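Local atomic coordinates of TATA-box-binding protein (Sulfolobus acidocaldarius, PDB entry 1MP9), a protein that probably binds the TATA box promoter element close to the site of transcription initiation, acting as a general factor in activating archaeal genes. Residues 5-10 / 188-193; 51-54 / 59-62; 67-72 / 85-90; 113-118 / 177-182. All coordinates share one frame; numbering follows the deposited sequence.

Contact 1: 5-10 / 188-193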
# COMPACT_ATOMS: atom_id res chain seq x y z
N ASP A 5 -22.80 -7.16 -22.85
CA ASP A 5 -21.73 -8.21 -23.01
C ASP A 5 -20.86 -8.38 -21.75
O ASP A 5 -20.59 -7.43 -21.03
CB ASP A 5 -20.84 -7.88 -24.19
CG ASP A 5 -21.12 -8.78 -25.40
OD1 ASP A 5 -21.84 -9.79 -25.24
OD2 ASP A 5 -20.59 -8.48 -26.50
N GLU A 6 -20.41 -9.60 -21.49
CA GLU A 6 -19.61 -9.86 -20.31
C GLU A 6 -18.12 -9.61 -20.52
O GLU A 6 -17.57 -9.96 -21.55
CB GLU A 6 -19.86 -11.29 -19.83
CG GLU A 6 -21.33 -11.48 -19.48
CD GLU A 6 -21.74 -12.92 -19.35
OE1 GLU A 6 -21.41 -13.72 -20.27
OE2 GLU A 6 -22.41 -13.25 -18.34
N ILE A 7 -17.49 -8.97 -19.54
CA ILE A 7 -16.08 -8.68 -19.64
C ILE A 7 -15.31 -9.92 -19.27
O ILE A 7 -15.38 -10.36 -18.14
CB ILE A 7 -15.70 -7.55 -18.71
CG1 ILE A 7 -16.51 -6.32 -19.09
CG2 ILE A 7 -14.20 -7.25 -18.80
CD1 ILE A 7 -16.42 -5.20 -18.07
N PRO A 8 -14.56 -10.48 -20.23
CA PRO A 8 -13.80 -11.69 -19.95
C PRO A 8 -12.60 -11.42 -19.07
O PRO A 8 -12.05 -10.33 -19.07
CB PRO A 8 -13.39 -12.15 -21.35
CG PRO A 8 -13.07 -10.83 -21.99
CD PRO A 8 -14.21 -9.94 -21.55
N TYR A 9 -12.20 -12.42 -18.30
CA TYR A 9 -11.04 -12.34 -17.43
C TYR A 9 -9.82 -12.56 -18.32
O TYR A 9 -9.65 -13.62 -18.90
CB TYR A 9 -11.12 -13.42 -16.33
CG TYR A 9 -9.97 -13.36 -15.34
CD1 TYR A 9 -9.98 -12.46 -14.29
CD2 TYR A 9 -8.85 -14.18 -15.50
CE1 TYR A 9 -8.90 -12.37 -13.40
CE2 TYR A 9 -7.77 -14.10 -14.63
CZ TYR A 9 -7.80 -13.20 -13.59
OH TYR A 9 -6.73 -13.13 -12.73
N LYS A 10 -8.96 -11.55 -18.43
CA LYS A 10 -7.78 -11.66 -19.27
C LYS A 10 -6.55 -11.19 -18.50
O LYS A 10 -5.53 -10.84 -19.10
CB LYS A 10 -7.95 -10.78 -20.52
CG LYS A 10 -9.14 -11.16 -21.44
CD LYS A 10 -8.85 -12.43 -22.22
CE LYS A 10 -7.61 -12.27 -23.09
NZ LYS A 10 -7.19 -13.56 -23.73
N VAL A 188 -14.65 -0.79 -14.80
CA VAL A 188 -13.64 -1.09 -15.81
C VAL A 188 -14.19 -0.93 -17.21
O VAL A 188 -15.40 -1.05 -17.44
CB VAL A 188 -13.05 -2.51 -15.65
CG1 VAL A 188 -12.37 -2.67 -14.26
CG2 VAL A 188 -14.12 -3.56 -15.85
N LYS A 189 -13.30 -0.59 -18.13
CA LYS A 189 -13.66 -0.40 -19.54
C LYS A 189 -12.68 -1.29 -20.29
O LYS A 189 -11.47 -1.09 -20.19
CB LYS A 189 -13.46 1.05 -19.95
CG LYS A 189 -13.86 1.33 -21.39
CD LYS A 189 -14.33 2.78 -21.57
CE LYS A 189 -14.53 3.12 -23.07
NZ LYS A 189 -15.26 4.42 -23.16
N PRO A 190 -13.19 -2.31 -21.00
CA PRO A 190 -12.34 -3.24 -21.76
C PRO A 190 -11.98 -2.65 -23.13
O PRO A 190 -12.47 -3.10 -24.17
CB PRO A 190 -13.20 -4.49 -21.83
CG PRO A 190 -14.62 -3.90 -22.00
CD PRO A 190 -14.62 -2.68 -21.08
N VAL A 191 -11.11 -1.64 -23.12
CA VAL A 191 -10.72 -0.94 -24.35
C VAL A 191 -10.01 -1.75 -25.40
O VAL A 191 -9.88 -1.30 -26.54
CB VAL A 191 -9.84 0.32 -24.05
CG1 VAL A 191 -8.62 -0.05 -23.22
CG2 VAL A 191 -9.39 0.96 -25.37
N GLU A 192 -9.55 -2.94 -25.05
CA GLU A 192 -8.84 -3.76 -26.03
C GLU A 192 -9.84 -4.58 -26.88
O GLU A 192 -9.47 -5.28 -27.81
CB GLU A 192 -7.85 -4.69 -25.34
CG GLU A 192 -6.75 -3.95 -24.54
CD GLU A 192 -5.81 -4.91 -23.80
OE1 GLU A 192 -5.80 -6.10 -24.11
OE2 GLU A 192 -5.08 -4.47 -22.89
N GLU A 193 -11.12 -4.45 -26.54
CA GLU A 193 -12.19 -5.15 -27.22
C GLU A 193 -12.92 -4.16 -28.13
O GLU A 193 -12.81 -2.92 -27.94
CB GLU A 193 -13.17 -5.74 -26.18
CG GLU A 193 -12.50 -6.69 -25.17
CD GLU A 193 -11.99 -7.98 -25.81
OE1 GLU A 193 -12.30 -8.20 -27.00
OE2 GLU A 193 -11.29 -8.78 -25.13
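With CG1 set beside the backbone N (chi1 -60°) and the chain then drawn out, I7 brings its CD1 to within 3.6 Å of CG2 of V188, whose own first torsion places that methyl between backbone N and carbonyl carbon. The two chain ends of the TBP saddle meet here, at the end built by the second repeat: 5-10 is the loop leading into strand 12-23, while V188 and K189 form the short strand after helix 168-184. The side chains of I7 and V188 cross at a slant, and both also rest on that helix, I7 on F179 and V188 on L182. The other branch of I7, CG2, lies 4.2 Å from CB of P190. This proline is the centre of an inverse gamma turn and the first residue of a type I beta turn that E193 N closes onto P190 O. Across the segments there are apolar touches, at the surface, and no hydrogen bond. Further out, E193 bends at chi2 (-67°), and its side chain and the P8 ring slide past each other, E193 OE2 4.2 Å from P8 CG. The opposite charge of K10 stays apart, its NZ 6.5 Å from E193 OE2.

Contact 2: 51-54 / 59-62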
# COMPACT_ATOMS: atom_id res chain seq x y z
N ILE A 51 26.84 -10.14 2.96
CA ILE A 51 26.14 -10.07 1.68
C ILE A 51 26.80 -10.97 0.65
O ILE A 51 27.97 -10.77 0.29
CB ILE A 51 26.13 -8.61 1.18
CG1 ILE A 51 25.48 -7.75 2.26
CG2 ILE A 51 25.39 -8.51 -0.20
CD1 ILE A 51 25.66 -6.24 2.10
N PHE A 52 26.05 -11.97 0.20
CA PHE A 52 26.53 -12.95 -0.76
C PHE A 52 25.74 -12.73 -2.04
O PHE A 52 24.54 -12.90 -2.06
CB PHE A 52 26.26 -14.34 -0.18
CG PHE A 52 26.75 -15.47 -1.03
CD1 PHE A 52 27.79 -16.29 -0.59
CD2 PHE A 52 26.18 -15.73 -2.29
CE1 PHE A 52 28.26 -17.33 -1.38
CE2 PHE A 52 26.65 -16.78 -3.08
CZ PHE A 52 27.68 -17.58 -2.63
N ARG A 53 26.41 -12.34 -3.12
CA ARG A 53 25.71 -12.08 -4.37
C ARG A 53 25.99 -13.14 -5.41
O ARG A 53 27.14 -13.55 -5.59
CB ARG A 53 26.10 -10.71 -4.94
CG ARG A 53 25.72 -9.52 -4.07
CD ARG A 53 26.20 -8.21 -4.67
NE ARG A 53 25.60 -7.05 -4.01
CZ ARG A 53 26.17 -6.36 -3.02
NH1 ARG A 53 27.36 -6.70 -2.55
NH2 ARG A 53 25.53 -5.32 -2.49
N LEU A 54 24.94 -13.60 -6.07
CA LEU A 54 25.09 -14.57 -7.13
C LEU A 54 24.76 -13.84 -8.41
O LEU A 54 23.95 -12.91 -8.42
CB LEU A 54 24.14 -15.74 -6.94
CG LEU A 54 24.67 -16.80 -5.97
CD1 LEU A 54 23.63 -17.87 -5.72
CD2 LEU A 54 25.92 -17.39 -6.57
N ILE A 59 20.85 -12.88 -7.80
CA ILE A 59 20.29 -13.23 -6.51
C ILE A 59 21.15 -12.65 -5.40
O ILE A 59 22.38 -12.62 -5.54
CB ILE A 59 20.26 -14.75 -6.29
CG1 ILE A 59 19.43 -15.42 -7.38
CG2 ILE A 59 19.67 -15.07 -4.92
CD1 ILE A 59 17.96 -15.12 -7.27
N THR A 60 20.53 -12.17 -4.34
CA THR A 60 21.31 -11.68 -3.22
C THR A 60 20.93 -12.46 -1.99
O THR A 60 19.77 -12.76 -1.75
CB THR A 60 21.12 -10.18 -2.96
OG1 THR A 60 21.64 -9.45 -4.07
CG2 THR A 60 21.89 -9.74 -1.68
N SER A 61 21.95 -12.85 -1.24
CA SER A 61 21.72 -13.59 -0.02
C SER A 61 22.32 -12.79 1.12
O SER A 61 23.47 -12.35 1.03
CB SER A 61 22.40 -14.96 -0.11
OG SER A 61 22.07 -15.74 1.03
N LEU A 62 21.55 -12.56 2.16
CA LEU A 62 22.05 -11.82 3.33
C LEU A 62 22.14 -12.87 4.42
O LEU A 62 21.13 -13.49 4.77
CB LEU A 62 21.06 -10.71 3.73
CG LEU A 62 20.67 -9.79 2.57
CD1 LEU A 62 19.61 -8.83 3.01
CD2 LEU A 62 21.91 -9.01 2.09
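Segments 51-54 and 59-62 run antiparallel, their axes 4.7 Å apart at closest approach and 162° between directions, with I51 opposite L62, F52 opposite S61, R53 opposite T60 and L54 opposite I59. F52 and S61 form a hydrogen-bonded pair: F52 N to S61 O and S61 N to F52 O are each 2.7 Å. L54 and I59 form the next, with L54 N to I59 O at 2.8 Å; the return bond from I59 N to L54 O stretches to 3.2 Å, its donor 43° out of the carbonyl plane. On the face of I51, R53, T60 and L62, the side chains of I51 and L62 lie side by side, CG1 of I51 3.8 Å from CD2 of L62. R53, extended from CG to NE, carries its guanidinium back over I51, and I51 CG2 sits 3.5 Å above the centre of the group. The two strands form a beta hairpin at one end of the saddle-shaped TBP sheet, 50-54 being outermost there within the chain. The I51 face lies on DNA in related TBPs; here L62 packs on F126 of the second subunit. F52, L54, I59 and S61 point to the other, helix-covered face. There F52 has CG anti to the backbone N (chi1 -178°), its ring swung off the strand pair with L54 CG in plane at its edge; F52 CB stays 3.9 Å from S61 CB.

Contact 3: 67-72 / 85-90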
# COMPACT_ATOMS: atom_id res chain seq x y z
N GLY A 67 22.48 -17.54 11.72
CA GLY A 67 22.36 -18.63 10.76
C GLY A 67 21.16 -18.43 9.85
O GLY A 67 20.91 -19.23 8.93
N LYS A 68 20.39 -17.39 10.12
CA LYS A 68 19.24 -17.11 9.29
C LYS A 68 19.79 -16.50 8.01
O LYS A 68 20.67 -15.64 8.05
CB LYS A 68 18.31 -16.08 9.94
CG LYS A 68 17.08 -15.80 9.07
CD LYS A 68 16.51 -14.40 9.27
CE LYS A 68 15.92 -14.18 10.64
NZ LYS A 68 15.15 -12.90 10.67
N MET A 69 19.29 -16.96 6.88
CA MET A 69 19.73 -16.39 5.62
C MET A 69 18.49 -15.83 4.87
O MET A 69 17.45 -16.48 4.79
CB MET A 69 20.45 -17.47 4.82
CG MET A 69 21.01 -17.05 3.49
SD MET A 69 22.18 -18.34 2.89
CE MET A 69 20.97 -19.64 2.41
N VAL A 70 18.60 -14.60 4.37
CA VAL A 70 17.50 -14.03 3.61
C VAL A 70 17.95 -14.05 2.15
O VAL A 70 19.02 -13.55 1.83
CB VAL A 70 17.19 -12.58 4.02
CG1 VAL A 70 16.10 -11.99 3.06
CG2 VAL A 70 16.66 -12.54 5.49
N VAL A 71 17.14 -14.64 1.27
CA VAL A 71 17.46 -14.73 -0.15
C VAL A 71 16.44 -13.93 -0.95
O VAL A 71 15.22 -14.11 -0.80
CB VAL A 71 17.48 -16.21 -0.59
CG1 VAL A 71 17.78 -16.33 -2.08
CG2 VAL A 71 18.55 -16.95 0.22
N THR A 72 16.93 -13.05 -1.81
CA THR A 72 16.06 -12.20 -2.58
C THR A 72 16.46 -12.18 -4.06
O THR A 72 17.64 -12.38 -4.39
CB THR A 72 16.10 -10.77 -2.01
OG1 THR A 72 15.14 -9.96 -2.67
CG2 THR A 72 17.50 -10.14 -2.18
N LYS A 85 20.35 -23.84 -3.19
CA LYS A 85 21.28 -24.96 -3.33
C LYS A 85 22.63 -24.43 -3.78
O LYS A 85 23.68 -24.84 -3.29
CB LYS A 85 20.77 -25.97 -4.35
CG LYS A 85 19.56 -26.75 -3.89
CD LYS A 85 19.22 -27.87 -4.89
CE LYS A 85 17.97 -28.67 -4.46
NZ LYS A 85 17.67 -29.87 -5.35
N ARG A 86 22.60 -23.49 -4.72
CA ARG A 86 23.85 -22.94 -5.21
C ARG A 86 24.57 -22.24 -4.05
O ARG A 86 25.77 -22.46 -3.84
CB ARG A 86 23.59 -21.96 -6.35
CG ARG A 86 24.84 -21.55 -7.07
CD ARG A 86 24.58 -20.56 -8.21
NE ARG A 86 25.85 -20.22 -8.86
CZ ARG A 86 26.04 -19.20 -9.69
NH1 ARG A 86 25.03 -18.39 -10.02
NH2 ARG A 86 27.25 -18.99 -10.19
N ILE A 87 23.84 -21.44 -3.28
CA ILE A 87 24.47 -20.73 -2.17
C ILE A 87 25.05 -21.70 -1.15
O ILE A 87 26.21 -21.58 -0.75
CB ILE A 87 23.46 -19.80 -1.46
CG1 ILE A 87 23.03 -18.67 -2.40
CG2 ILE A 87 24.08 -19.21 -0.19
CD1 ILE A 87 21.77 -17.93 -1.97
N ILE A 88 24.24 -22.67 -0.73
CA ILE A 88 24.67 -23.64 0.26
C ILE A 88 25.89 -24.42 -0.21
O ILE A 88 26.81 -24.65 0.57
CB ILE A 88 23.52 -24.61 0.63
CG1 ILE A 88 22.42 -23.83 1.38
CG2 ILE A 88 24.04 -25.74 1.51
CD1 ILE A 88 21.14 -24.62 1.64
N LYS A 89 25.91 -24.80 -1.48
CA LYS A 89 27.05 -25.54 -2.02
C LYS A 89 28.34 -24.75 -1.77
O LYS A 89 29.33 -25.28 -1.25
CB LYS A 89 26.87 -25.79 -3.53
CG LYS A 89 27.82 -26.84 -4.11
CD LYS A 89 27.56 -27.15 -5.59
CE LYS A 89 28.43 -28.33 -6.06
NZ LYS A 89 28.23 -28.78 -7.49
N THR A 90 28.31 -23.46 -2.12
CA THR A 90 29.48 -22.61 -1.93
C THR A 90 29.89 -22.46 -0.47
O THR A 90 31.05 -22.68 -0.11
CB THR A 90 29.25 -21.21 -2.50
OG1 THR A 90 28.86 -21.33 -3.86
CG2 THR A 90 30.52 -20.38 -2.43
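Apolar contact of M69 and V71 with I87 joins 67-72 to 85-90; no hydrogen bond crosses. M69 reaches out with CG anti to the backbone N (chi1 -179°) and slides past I87 in the opposite direction, putting its SD 3.7 Å from I87 CG2. A bend at chi3 (74°) turns the terminal methyl back, so M69 CE also stays near that branch, 4.1 Å from I87 CG2. The other branch of I87 meets the next residue on that face of the strand: I87 CD1 and V71 CG2 come tip to tip at 4.0 Å. One isoleucine thus straddles two residues of the strand, and all three side chains are buried.

The hydrogen bonds lie within the helix. R86 O takes T90 N at 3.2 Å and T90 OG1 at 3.3 Å, the two donors arriving from opposite faces of the carbonyl plane, so the hydroxyl is tied back to its own helix. R86 also binds E55 O through NH1, linking the helix to the turn after strand 50-54.

V70 and T72, on the other face of the strand, pack on F126 of the second subunit. I87 touches F52, L54 and S61 as well, which is how a helix lies across the convex side of an antiparallel sheet in the TBP saddle, here within its first repeat.

Contact 4: 113-118 / 177-182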
# COMPACT_ATOMS: atom_id res chain seq x y z
N ALA A 113 0.58 -7.41 -12.26
CA ALA A 113 -0.50 -7.96 -13.05
C ALA A 113 -0.95 -6.93 -14.05
O ALA A 113 -0.75 -5.72 -13.85
CB ALA A 113 -1.68 -8.37 -12.19
N ASN A 114 -1.53 -7.43 -15.13
CA ASN A 114 -2.11 -6.58 -16.16
C ASN A 114 -3.54 -7.05 -16.26
O ASN A 114 -3.78 -8.18 -16.72
CB ASN A 114 -1.46 -6.82 -17.51
CG ASN A 114 -0.80 -5.60 -18.04
OD1 ASN A 114 0.20 -5.11 -17.47
ND2 ASN A 114 -1.35 -5.08 -19.15
N LEU A 115 -4.48 -6.20 -15.88
CA LEU A 115 -5.89 -6.59 -15.95
C LEU A 115 -6.41 -6.46 -17.37
O LEU A 115 -7.43 -7.02 -17.69
CB LEU A 115 -6.75 -5.70 -15.05
CG LEU A 115 -6.49 -5.81 -13.55
CD1 LEU A 115 -7.39 -4.80 -12.82
CD2 LEU A 115 -6.78 -7.21 -13.07
N HIS A 116 -5.70 -5.71 -18.21
CA HIS A 116 -6.12 -5.54 -19.62
C HIS A 116 -7.45 -4.86 -19.82
O HIS A 116 -8.22 -5.18 -20.74
CB HIS A 116 -6.10 -6.89 -20.34
CG HIS A 116 -4.72 -7.32 -20.71
ND1 HIS A 116 -4.05 -6.80 -21.79
CD2 HIS A 116 -3.84 -8.13 -20.07
CE1 HIS A 116 -2.81 -7.26 -21.81
NE2 HIS A 116 -2.65 -8.07 -20.77
N VAL A 117 -7.73 -3.91 -18.94
CA VAL A 117 -8.93 -3.11 -19.02
C VAL A 117 -8.49 -1.82 -18.38
O VAL A 117 -7.54 -1.82 -17.62
CB VAL A 117 -10.08 -3.66 -18.14
CG1 VAL A 117 -10.48 -5.00 -18.62
CG2 VAL A 117 -9.64 -3.69 -16.63
N ILE A 118 -9.19 -0.74 -18.68
CA ILE A 118 -8.90 0.53 -18.04
C ILE A 118 -9.72 0.55 -16.74
O ILE A 118 -10.85 0.09 -16.72
CB ILE A 118 -9.34 1.71 -18.96
CG1 ILE A 118 -8.25 1.93 -20.02
CG2 ILE A 118 -9.59 2.98 -18.15
CD1 ILE A 118 -8.58 3.07 -21.03
N LYS A 177 -10.00 -11.61 -7.62
CA LYS A 177 -10.97 -11.02 -6.71
C LYS A 177 -11.22 -9.53 -6.96
O LYS A 177 -12.36 -9.10 -7.07
CB LYS A 177 -10.52 -11.22 -5.25
CG LYS A 177 -11.58 -10.90 -4.17
CD LYS A 177 -11.09 -11.47 -2.81
CE LYS A 177 -11.83 -10.86 -1.62
NZ LYS A 177 -11.46 -11.55 -0.33
N ILE A 178 -10.16 -8.73 -7.06
CA ILE A 178 -10.37 -7.31 -7.27
C ILE A 178 -10.91 -7.07 -8.64
O ILE A 178 -11.69 -6.14 -8.86
CB ILE A 178 -9.06 -6.49 -7.00
CG1 ILE A 178 -9.38 -5.00 -6.88
CG2 ILE A 178 -8.05 -6.74 -8.05
CD1 ILE A 178 -10.19 -4.64 -5.68
N PHE A 179 -10.53 -7.91 -9.60
CA PHE A 179 -11.04 -7.77 -10.96
C PHE A 179 -12.56 -7.96 -10.93
O PHE A 179 -13.32 -7.17 -11.46
CB PHE A 179 -10.44 -8.84 -11.90
CG PHE A 179 -11.12 -8.90 -13.26
CD1 PHE A 179 -10.84 -7.94 -14.23
CD2 PHE A 179 -12.03 -9.91 -13.56
CE1 PHE A 179 -11.47 -7.98 -15.51
CE2 PHE A 179 -12.66 -9.97 -14.84
CZ PHE A 179 -12.37 -8.99 -15.81
N ASP A 180 -13.01 -9.05 -10.32
CA ASP A 180 -14.43 -9.34 -10.23
C ASP A 180 -15.17 -8.24 -9.49
O ASP A 180 -16.27 -7.86 -9.88
CB ASP A 180 -14.64 -10.67 -9.51
CG ASP A 180 -14.24 -11.85 -10.35
OD1 ASP A 180 -13.98 -12.95 -9.80
OD2 ASP A 180 -14.17 -11.68 -11.58
N LYS A 181 -14.58 -7.72 -8.42
CA LYS A 181 -15.26 -6.65 -7.72
C LYS A 181 -15.31 -5.38 -8.60
O LYS A 181 -16.34 -4.71 -8.67
CB LYS A 181 -14.58 -6.36 -6.37
CG LYS A 181 -15.25 -5.23 -5.55
CD LYS A 181 -16.75 -5.52 -5.21
CE LYS A 181 -17.05 -5.21 -3.74
NZ LYS A 181 -18.52 -5.18 -3.40
N LEU A 182 -14.22 -5.07 -9.30
CA LEU A 182 -14.25 -3.90 -10.15
C LEU A 182 -15.30 -4.04 -11.26
O LEU A 182 -15.98 -3.06 -11.61
CB LEU A 182 -12.86 -3.61 -10.73
CG LEU A 182 -11.86 -3.17 -9.66
CD1 LEU A 182 -10.42 -3.28 -10.23
CD2 LEU A 182 -12.18 -1.75 -9.18
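L115 carries most of this contact, setting one methyl against F179 and the other against L182 of helix 168-184. Its CD2 slides past the stem of the phenylalanine, 4.2 Å from F179 CB, and its CD1 meets the leucine across the next helical turn, 4.3 Å from L182 CD1. F179 has its CG anti to the backbone N (chi1 170°), which swings the ring off the helix toward V117. There the touch is more marginal: V117 CG1 comes to the ring's edge, near its plane, 4.4 Å from F179 CE1, and V117 buries little area. All four of these residues are buried, yet the touches are few and no hydrogen bond spans them.

The solvent side begins close by. Between the two inward-pointing residues the chain turns at H116, whose backbone is in the left-handed region (phi 63°, psi 35°); its imidazole is partly exposed, with N114 ND2 3.6 Å above one face of the ring, offset toward the rim. Along the outer flank of the helix K177 is exposed and D180 and K181 partly so, and none of them meets 113-118.

Both segments belong to the second repeat. Strand 103-114 pairs beside strand 159-165, A113 with M160, and L115, just past the strand, still hydrogen-bonds by its backbone to G158. I178 turns to the sheet, onto M160, L152 and I154, while V188 of strand 188-189 touches both V117 and L182, and the ring of Y9, from the N-terminal loop, stands edge-to-face with F179.

In the fold
The contacts fall into two pairs at opposite ends of the saddle. Contacts 2 and 3, centres about 8 Å apart, share neighbouring strands 59-63 and 68-72, joined by L62 N to V70 O at 2.7 Å; one face of contact 2 is on the side that lies on DNA in related TBPs, while the helix of contact 3 covers the other. Contacts 1 and 4, centres about 9 Å apart, meet where E192 OE2 lies 2.8 Å from H116 ND1. Contact 3 sets helix 77-93 against a sheet strand, contact 4 helix 168-184 against the loop leaving strand 103-114, one in each repeat. Contact 1 brings together the chain ends, so the other three lie between its segments in sequence.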